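Local structure of D-lactate dehydrogenase (Fermentative) (Pseudomonas aeruginosa, 6ABJ) at residues V163-T168 and T174-M179; E185-D190 and A212-V217; V126-T131 and I246-G251. The protein probably reduces pyruvate to D-lactate with NADH, and works as a tetrameric, allosterically regulated dehydrogenase of the D-isomer specific 2-hydroxyacid family. All blocks are in the same frame, centred on the assembly; numbering follows the deposited sequence.

Contact 1: residues V163-T168 and T174-M179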
loop_
_atom_site.group_PDB
_atom_site.type_symbol
_atom_site.label_atom_id
_atom_site.label_comp_id
_atom_site.label_asym_id
_atom_site.label_seq_id
_atom_site.Cartn_x
_atom_site.Cartn_y
_atom_site.Cartn_z
ATOM N N VAL B 163 23.094 -13.268 18.375
ATOM C CA VAL B 163 21.931 -12.583 18.802
ATOM C C VAL B 163 22.200 -12.139 20.237
ATOM O O VAL B 163 22.445 -12.967 21.099
ATOM C CB VAL B 163 20.740 -13.511 18.751
ATOM C CG1 VAL B 163 19.514 -12.849 19.355
ATOM C CG2 VAL B 163 20.417 -13.933 17.315
ATOM N N GLY B 164 22.152 -10.841 20.464
ATOM C CA GLY B 164 22.443 -10.273 21.767
ATOM C C GLY B 164 21.183 -9.839 22.471
ATOM O O GLY B 164 20.425 -8.968 22.003
ATOM N N VAL B 165 20.979 -10.434 23.645
ATOM C CA VAL B 165 19.821 -10.194 24.463
ATOM C C VAL B 165 20.190 -9.310 25.615
ATOM O O VAL B 165 21.008 -9.715 26.501
ATOM C CB VAL B 165 19.303 -11.509 24.995
ATOM C CG1 VAL B 165 17.998 -11.287 25.756
ATOM C CG2 VAL B 165 19.143 -12.497 23.860
ATOM N N ILE B 166 19.631 -8.116 25.619
ATOM C CA ILE B 166 19.884 -7.183 26.663
ATOM C C ILE B 166 18.712 -7.251 27.655
ATOM O O ILE B 166 17.611 -6.752 27.398
ATOM C CB ILE B 166 20.077 -5.777 26.095
ATOM C CG1 ILE B 166 21.345 -5.788 25.230
ATOM C CG2 ILE B 166 20.255 -4.715 27.203
ATOM C CD1 ILE B 166 21.533 -4.496 24.507
ATOM N N GLY B 167 18.988 -7.896 28.798
ATOM C CA GLY B 167 17.942 -8.096 29.835
ATOM C C GLY B 167 17.433 -9.498 29.747
ATOM O O GLY B 167 16.774 -9.880 28.773
ATOM N N THR B 168 17.753 -10.299 30.752
ATOM C CA THR B 168 17.433 -11.711 30.715
ATOM C C THR B 168 16.439 -12.119 31.795
ATOM O O THR B 168 16.462 -13.256 32.253
ATOM C CB THR B 168 18.685 -12.604 30.742
ATOM O OG1 THR B 168 19.511 -12.314 31.906
ATOM C CG2 THR B 168 19.499 -12.382 29.469
ATOM N N THR B 174 12.761 -16.013 27.391
ATOM C CA THR B 174 11.863 -16.671 26.468
ATOM C C THR B 174 12.314 -16.412 25.029
ATOM O O THR B 174 12.365 -17.322 24.189
ATOM C CB THR B 174 10.422 -16.167 26.664
ATOM O OG1 THR B 174 10.051 -16.274 28.059
ATOM C CG2 THR B 174 9.424 -16.943 25.799
ATOM N N PHE B 175 12.612 -15.142 24.753
ATOM C CA PHE B 175 13.188 -14.756 23.444
ATOM C C PHE B 175 14.478 -15.527 23.169
ATOM O O PHE B 175 14.728 -16.074 22.059
ATOM C CB PHE B 175 13.425 -13.249 23.475
ATOM C CG PHE B 175 14.156 -12.724 22.255
ATOM C CD1 PHE B 175 13.469 -12.567 21.079
ATOM C CD2 PHE B 175 15.529 -12.494 22.271
ATOM C CE1 PHE B 175 14.126 -12.085 19.921
ATOM C CE2 PHE B 175 16.206 -12.050 21.111
ATOM C CZ PHE B 175 15.484 -11.820 19.953
ATOM N N ALA B 176 15.350 -15.573 24.160
ATOM C CA ALA B 176 16.626 -16.278 23.966
ATOM C C ALA B 176 16.414 -17.741 23.591
ATOM O O ALA B 176 17.105 -18.266 22.683
ATOM C CB ALA B 176 17.516 -16.136 25.194
ATOM N N ARG B 177 15.475 -18.436 24.246
ATOM C CA ARG B 177 15.243 -19.847 23.970
ATOM C C ARG B 177 14.736 -20.044 22.544
ATOM O O ARG B 177 15.122 -20.975 21.813
ATOM C CB ARG B 177 14.203 -20.459 24.981
ATOM C CG ARG B 177 13.870 -21.939 24.746
ATOM C CD ARG B 177 13.487 -22.722 26.042
ATOM N NE ARG B 177 12.871 -21.824 27.006
ATOM C CZ ARG B 177 13.434 -21.345 28.118
ATOM N NH1 ARG B 177 14.619 -21.719 28.500
ATOM N NH2 ARG B 177 12.777 -20.450 28.856
ATOM N N ILE B 178 13.837 -19.170 22.106
ATOM C CA ILE B 178 13.365 -19.272 20.710
ATOM C C ILE B 178 14.514 -19.081 19.757
ATOM O O ILE B 178 14.659 -19.857 18.834
ATOM C CB ILE B 178 12.294 -18.229 20.393
ATOM C CG1 ILE B 178 11.049 -18.482 21.231
ATOM C CG2 ILE B 178 11.886 -18.347 18.938
ATOM C CD1 ILE B 178 10.064 -17.330 21.229
ATOM N N MET B 179 15.350 -18.059 19.972
ATOM C CA MET B 179 16.406 -17.784 18.998
ATOM C C MET B 179 17.491 -18.901 19.008
ATOM O O MET B 179 18.074 -19.213 17.942
ATOM C CB MET B 179 17.055 -16.411 19.197
ATOM C CG MET B 179 16.092 -15.232 19.043
ATOM S SD MET B 179 15.273 -15.254 17.405
ATOM C CE MET B 179 16.647 -14.814 16.355
#
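Val163 and Val165 lie on a strand that runs almost antiparallel to the helix carrying Phe175, Ala176 and Met179: the N-to-C directions of 163-166 and 174-179 differ by 170° and the short axes approach to 9.4 Å. The CA atoms pair Val165 with Ala176 and Val163 with Met179, while Gly164 between the valines contributes almost nothing, so the strand offers every second residue to the helix, and all five touching residues are buried. Phe175 reaches into the interface because its ring carbon CG is anti to the backbone N (chi1 174°), which carries the ring off the helix toward Val163 and Val165. Val165 CG2 comes to the edge of the ring, near its plane, 3.9 Å from Phe175 CD2, and the two side chains run past each other in opposite senses. Val163 CG1 approaches the ring from an oblique position, 3.8 Å from Phe175 CE2. One ring face is lined from within the helix by Met179 CG, 3.6 Å above the plane and displaced toward the rim. This is the first beta-alpha element of the Rossmann fold, strand 162-166 followed by helix 170-181. Gly167 and Gly169 in the turn and Gly172 in the first turn of the helix have a spacing consistent with the dinucleotide-binding GxGxxG motif; Gln170 and Ile171, at the start of the helix, bind NADH. At the Val163 end of the strand, bends at chi2 and chi3 swing the methionine terminus round toward Val163, whose CG2 rests 4.0 Å from Met179 CE, the two side chains being crossed at about a right angle. Ala176 packs beside Val165, its CB 4.2 Å from Val165 CG2. Phe175 is further enclosed by Ile129 of helix 118-134 and by the ring of His220.

Contact 2: residues E185-D190 and A212-V217; sequences ELLAYD and AESDIV
Leu187 meets Glu213 and Ser214 through a single methyl. Its CD1 sits 3.8 Å from Glu213 CB and equally 3.8 Å from Ser214 OG, wedged where helix 207-213 gives way to the following strand; Ser214 is the first residue to leave helical backbone angles. With chi1 of -48° placing CG beside its own backbone N and chi2 fully extended, the leucine carries CD1 toward 212-217, and the Leu187 and Glu213 side chains cross at about a right angle. The closest CA pair, Leu187 and Ser214, is still 7.5 Å apart; the contacts across the segments all run through side-chain atoms, and 102 Å² is buried. On the tight, inner side the packing involves a polar atom: Ser214 OG lies against the methyl, yet its hydrogen bond goes back to Leu210 O in the preceding turn of the helix, which leaves the hydroxyl satisfied beside an apolar neighbour. The outer side is looser. Glu213 is partly exposed, and beyond its CB the extended chain carries the carboxylate past the leucine, with OE1 4.0 Å from Leu187 CD1, to a salt bridge with Arg203 on the edge strand. Glu185 OE2 lies 6.2 Å from Glu213 OE1, a like-charge pair whose repulsion is probably eased because Glu185 is itself bridged to Arg162. Leu205 also packs on Leu187 and Glu213 and extends the apolar patch. This arrangement, which lies away from the NADH site, belongs to the Rossmann crossover: from edge strand 203-204 the chain returns through helix 207-213, passes strands 185-189 and 162-166, and enters the sheet at 216-219, giving the order 3-2-1-4.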
loop_
_atom_site.group_PDB
_atom_site.type_symbol
_atom_site.label_atom_id
_atom_site.label_comp_id
_atom_site.label_asym_id
_atom_site.label_seq_id
_atom_site.Cartn_x
_atom_site.Cartn_y
_atom_site.Cartn_z
ATOM N N GLU B 185 23.804 -18.146 17.836
ATOM C CA GLU B 185 24.747 -18.086 18.929
ATOM C C GLU B 185 24.257 -16.967 19.827
ATOM O O GLU B 185 24.283 -15.778 19.420
ATOM C CB GLU B 185 26.126 -17.761 18.371
ATOM C CG GLU B 185 27.206 -17.694 19.442
ATOM C CD GLU B 185 28.577 -17.328 18.933
ATOM O OE1 GLU B 185 28.872 -17.286 17.728
ATOM O OE2 GLU B 185 29.368 -17.039 19.823
ATOM N N LEU B 186 23.861 -17.315 21.055
ATOM C CA LEU B 186 23.276 -16.358 21.985
ATOM C C LEU B 186 24.270 -15.618 22.910
ATOM O O LEU B 186 25.027 -16.282 23.641
ATOM C CB LEU B 186 22.300 -17.035 22.885
ATOM C CG LEU B 186 20.854 -17.015 22.390
ATOM C CD1 LEU B 186 20.262 -15.632 22.424
ATOM C CD2 LEU B 186 20.785 -17.571 20.993
ATOM N N LEU B 187 24.211 -14.282 22.895
ATOM C CA LEU B 187 24.991 -13.389 23.756
ATOM C C LEU B 187 24.024 -12.654 24.636
ATOM O O LEU B 187 22.885 -12.369 24.269
ATOM C CB LEU B 187 25.825 -12.397 22.965
ATOM C CG LEU B 187 26.640 -12.978 21.821
ATOM C CD1 LEU B 187 27.393 -11.882 21.149
ATOM C CD2 LEU B 187 27.577 -14.064 22.256
ATOM N N ALA B 188 24.440 -12.389 25.852
ATOM C CA ALA B 188 23.548 -11.791 26.809
ATOM C C ALA B 188 24.224 -10.805 27.733
ATOM O O ALA B 188 25.365 -10.971 28.131
ATOM C CB ALA B 188 22.934 -12.895 27.633
ATOM N N TYR B 189 23.476 -9.798 28.107
ATOM C CA TYR B 189 23.901 -8.863 29.100
ATOM C C TYR B 189 22.779 -8.701 30.113
ATOM O O TYR B 189 21.616 -8.426 29.773
ATOM C CB TYR B 189 24.245 -7.483 28.525
ATOM C CG TYR B 189 24.456 -6.500 29.644
ATOM C CD1 TYR B 189 25.624 -6.508 30.402
ATOM C CD2 TYR B 189 23.430 -5.627 30.011
ATOM C CE1 TYR B 189 25.782 -5.661 31.523
ATOM C CE2 TYR B 189 23.573 -4.784 31.104
ATOM C CZ TYR B 189 24.730 -4.781 31.833
ATOM O OH TYR B 189 24.797 -3.923 32.900
ATOM N N ASP B 190 23.113 -8.872 31.394
ATOM C CA ASP B 190 22.150 -8.533 32.463
ATOM C C ASP B 190 22.972 -8.217 33.713
ATOM O O ASP B 190 23.968 -8.907 33.968
ATOM C CB ASP B 190 21.158 -9.659 32.740
ATOM C CG ASP B 190 19.970 -9.213 33.580
ATOM O OD1 ASP B 190 20.103 -9.118 34.840
ATOM O OD2 ASP B 190 18.877 -8.997 33.007
ATOM N N ALA B 212 29.063 -4.691 20.132
ATOM C CA ALA B 212 30.034 -4.820 19.000
ATOM C C ALA B 212 29.956 -6.209 18.288
ATOM O O ALA B 212 30.219 -6.283 17.108
ATOM C CB ALA B 212 31.419 -4.595 19.517
ATOM N N GLU B 213 29.501 -7.261 18.953
ATOM C CA GLU B 213 29.582 -8.584 18.405
ATOM C C GLU B 213 28.297 -9.059 17.762
ATOM O O GLU B 213 28.328 -9.999 16.978
ATOM C CB GLU B 213 29.987 -9.598 19.494
ATOM C CG GLU B 213 31.447 -9.410 20.006
ATOM C CD GLU B 213 31.909 -10.292 21.119
ATOM O OE1 GLU B 213 31.392 -11.375 21.207
ATOM O OE2 GLU B 213 32.878 -9.904 21.860
ATOM N N SER B 214 27.169 -8.451 18.102
ATOM C CA SER B 214 25.891 -9.011 17.759
ATOM C C SER B 214 25.427 -8.621 16.324
ATOM O O SER B 214 25.548 -7.475 15.941
ATOM C CB SER B 214 24.866 -8.506 18.762
ATOM O OG SER B 214 25.062 -9.059 20.031
ATOM N N ASP B 215 24.858 -9.567 15.593
ATOM C CA ASP B 215 24.181 -9.312 14.351
ATOM C C ASP B 215 22.772 -8.786 14.603
ATOM O O ASP B 215 22.207 -7.970 13.834
ATOM C CB ASP B 215 24.150 -10.615 13.533
ATOM C CG ASP B 215 25.509 -11.136 13.225
ATOM O OD1 ASP B 215 26.310 -10.427 12.624
ATOM O OD2 ASP B 215 25.824 -12.248 13.643
ATOM N N ILE B 216 22.193 -9.204 15.687
ATOM C CA ILE B 216 20.820 -8.788 16.055
ATOM C C ILE B 216 20.855 -8.456 17.554
ATOM O O ILE B 216 21.388 -9.250 18.294
ATOM C CB ILE B 216 19.774 -9.905 15.840
ATOM C CG1 ILE B 216 19.677 -10.276 14.364
ATOM C CG2 ILE B 216 18.405 -9.463 16.344
ATOM C CD1 ILE B 216 18.868 -11.562 14.123
ATOM N N VAL B 217 20.339 -7.300 17.953
ATOM C CA VAL B 217 20.279 -6.878 19.367
ATOM C C VAL B 217 18.841 -6.723 19.732
ATOM O O VAL B 217 18.103 -6.098 18.991
ATOM C CB VAL B 217 21.005 -5.567 19.545
ATOM C CG1 VAL B 217 20.829 -5.050 20.959
ATOM C CG2 VAL B 217 22.464 -5.673 19.186
#

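Contact 3: residues V126-T131 and I246-G251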
loop_
_atom_site.group_PDB
_atom_site.type_symbol
_atom_site.label_atom_id
_atom_site.label_comp_id
_atom_site.label_asym_id
_atom_site.label_seq_id
_atom_site.Cartn_x
_atom_site.Cartn_y
_atom_site.Cartn_z
ATOM N N VAL B 126 10.372 -11.982 17.565
ATOM C CA VAL B 126 10.886 -12.849 16.519
ATOM C C VAL B 126 10.178 -12.577 15.175
ATOM O O VAL B 126 10.821 -12.587 14.108
ATOM C CB VAL B 126 10.817 -14.336 16.945
ATOM C CG1 VAL B 126 11.277 -15.243 15.841
ATOM C CG2 VAL B 126 11.646 -14.553 18.211
ATOM N N GLY B 127 8.882 -12.298 15.203
ATOM C CA GLY B 127 8.181 -11.962 13.995
ATOM C C GLY B 127 8.737 -10.679 13.333
ATOM O O GLY B 127 8.899 -10.600 12.103
ATOM N N LEU B 128 9.161 -9.730 14.165
ATOM C CA LEU B 128 9.680 -8.448 13.647
ATOM C C LEU B 128 11.018 -8.781 13.008
ATOM O O LEU B 128 11.358 -8.261 11.931
ATOM C CB LEU B 128 9.863 -7.414 14.808
ATOM C CG LEU B 128 8.543 -6.733 15.268
ATOM C CD1 LEU B 128 8.894 -5.784 16.448
ATOM C CD2 LEU B 128 7.842 -6.000 14.169
ATOM N N ILE B 129 11.795 -9.634 13.657
ATOM C CA ILE B 129 13.102 -10.030 13.084
ATOM C C ILE B 129 12.935 -10.656 11.699
ATOM O O ILE B 129 13.632 -10.281 10.731
ATOM C CB ILE B 129 13.819 -11.058 14.024
ATOM C CG1 ILE B 129 14.299 -10.310 15.250
ATOM C CG2 ILE B 129 15.002 -11.698 13.318
ATOM C CD1 ILE B 129 14.840 -11.122 16.364
ATOM N N LEU B 130 11.992 -11.582 11.574
ATOM C CA LEU B 130 11.863 -12.310 10.325
ATOM C C LEU B 130 11.275 -11.464 9.240
ATOM O O LEU B 130 11.709 -11.537 8.112
ATOM C CB LEU B 130 11.019 -13.569 10.520
ATOM C CG LEU B 130 11.874 -14.713 11.115
ATOM C CD1 LEU B 130 10.961 -15.714 11.712
ATOM C CD2 LEU B 130 12.835 -15.290 10.065
ATOM N N THR B 131 10.311 -10.592 9.579
ATOM C CA THR B 131 9.764 -9.745 8.571
ATOM C C THR B 131 10.841 -8.776 8.026
ATOM O O THR B 131 10.880 -8.493 6.828
ATOM C CB THR B 131 8.440 -9.009 8.972
ATOM O OG1 THR B 131 7.926 -8.367 7.789
ATOM C CG2 THR B 131 8.640 -7.940 9.911
ATOM N N ILE B 246 16.014 -4.510 17.683
ATOM C CA ILE B 246 14.622 -4.747 17.993
ATOM C C ILE B 246 14.364 -4.156 19.420
ATOM O O ILE B 246 15.078 -4.460 20.381
ATOM C CB ILE B 246 14.309 -6.263 18.032
ATOM C CG1 ILE B 246 14.716 -6.934 16.688
ATOM C CG2 ILE B 246 12.852 -6.553 18.320
ATOM C CD1 ILE B 246 13.992 -6.406 15.453
ATOM N N ASN B 247 13.346 -3.320 19.520
ATOM C CA ASN B 247 12.889 -2.839 20.818
ATOM C C ASN B 247 11.427 -3.152 20.997
ATOM O O ASN B 247 10.522 -2.462 20.466
ATOM C CB ASN B 247 13.114 -1.350 20.994
ATOM C CG ASN B 247 12.791 -0.906 22.432
ATOM O OD1 ASN B 247 12.640 -1.758 23.320
ATOM N ND2 ASN B 247 12.641 0.370 22.627
ATOM N N THR B 248 11.177 -4.248 21.705
ATOM C CA THR B 248 9.830 -4.508 22.264
ATOM C C THR B 248 9.733 -4.183 23.774
ATOM O O THR B 248 8.750 -4.545 24.367
ATOM C CB THR B 248 9.413 -5.951 22.014
ATOM O OG1 THR B 248 10.352 -6.843 22.666
ATOM C CG2 THR B 248 9.407 -6.273 20.480
ATOM N N GLY B 249 10.737 -3.567 24.371
ATOM C CA GLY B 249 10.797 -3.352 25.853
ATOM C C GLY B 249 10.024 -2.105 26.317
ATOM O O GLY B 249 8.887 -2.190 26.630
ATOM N N ARG B 250 10.613 -0.952 26.244
ATOM C CA ARG B 250 9.905 0.310 26.521
ATOM C C ARG B 250 10.511 1.355 25.649
ATOM O O ARG B 250 11.685 1.321 25.372
ATOM C CB ARG B 250 10.106 0.779 28.013
ATOM C CG ARG B 250 9.435 -0.090 29.073
ATOM C CD ARG B 250 7.915 0.084 29.203
ATOM N NE ARG B 250 7.585 1.500 29.311
ATOM C CZ ARG B 250 7.872 2.280 30.368
ATOM N NH1 ARG B 250 8.492 1.803 31.451
ATOM N NH2 ARG B 250 7.538 3.570 30.340
ATOM N N GLY B 251 9.699 2.309 25.221
ATOM C CA GLY B 251 10.129 3.330 24.272
ATOM C C GLY B 251 11.354 4.063 24.677
ATOM O O GLY B 251 12.279 4.278 23.875
#
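Ile129 and Ile246 mark the closest backbone approach, 7.4 Å between their CA atoms, where a turn of helix 118-134 passes over the end of strand 243-247 and the loop that follows it. The strand is one of the central strands of the parallel Rossmann sheet, and the helix packs on one of its faces. The CB of Ile246 is directed toward the helix, and the side chain meets two successive residues. Its CG1 is 3.7 Å from Ile129 CG1, and the two isoleucines cross at about a right angle. CG1 of Ile246 stands anti to the carbonyl carbon (chi1 -56°), and the bend at chi2 (-61°) brings CD1 to Ile129 CG1 as well and to 4.3 Å from Leu128 CB. Ala125 and Leu132 of the same helix also touch Ile246. Leu128, the residue before Ile129, brings its CD1 to Thr248 CG2 at 4.1 Å, two residues on from Ile246, the two side chains sliding past each other in opposite directions. The threonine offers its methyl to the helix because CG2 is anti to its carbonyl carbon, which puts OG1 between the backbone N and C. Thr248 binds NADH, as does Asp274 close beside it, so this hydrophobic packing reaches one rim of the cofactor site. The helix's other flank meets a second subunit, where Val126 packs on Leu130 of that neighbouring subunit. Asn247, whose CB is directed away from the helix, braces the loop with two bonds: its OD1 accepts from Gly249 N at 2.8 Å in an Asx turn, with the donor above the carbonyl plane. The same amide donates from ND2 to Arg250 O over 3.1 Å, nearly straight at 174° and with the acceptor close to the asparagine's amide plane.

In the fold
All three contacts set a strand of one parallel Rossmann sheet against a helix or a helix end, but at different depths. Contacts 1 and 3 are wholly buried and apolar and share a core: Phe175 CZ lies 3.7 Å from Ile129 CD1, and Val126 packs on Ile178 and Met179, so helices 118-134 and 170-181 lie together; both reach the second subunit. Contact 2, farthest from the chain's centre, is smaller and mixes a methyl with a hydroxyl and a salt-bridged glutamate, the latter partly exposed. Probable backbone hydrogen bonds from Val165 to Leu187 and Gly164 to Ile216 place strand 162-166 between the strands of contact 2, and Ile246 to Val217 adds the strand of contact 3 beside 216-219.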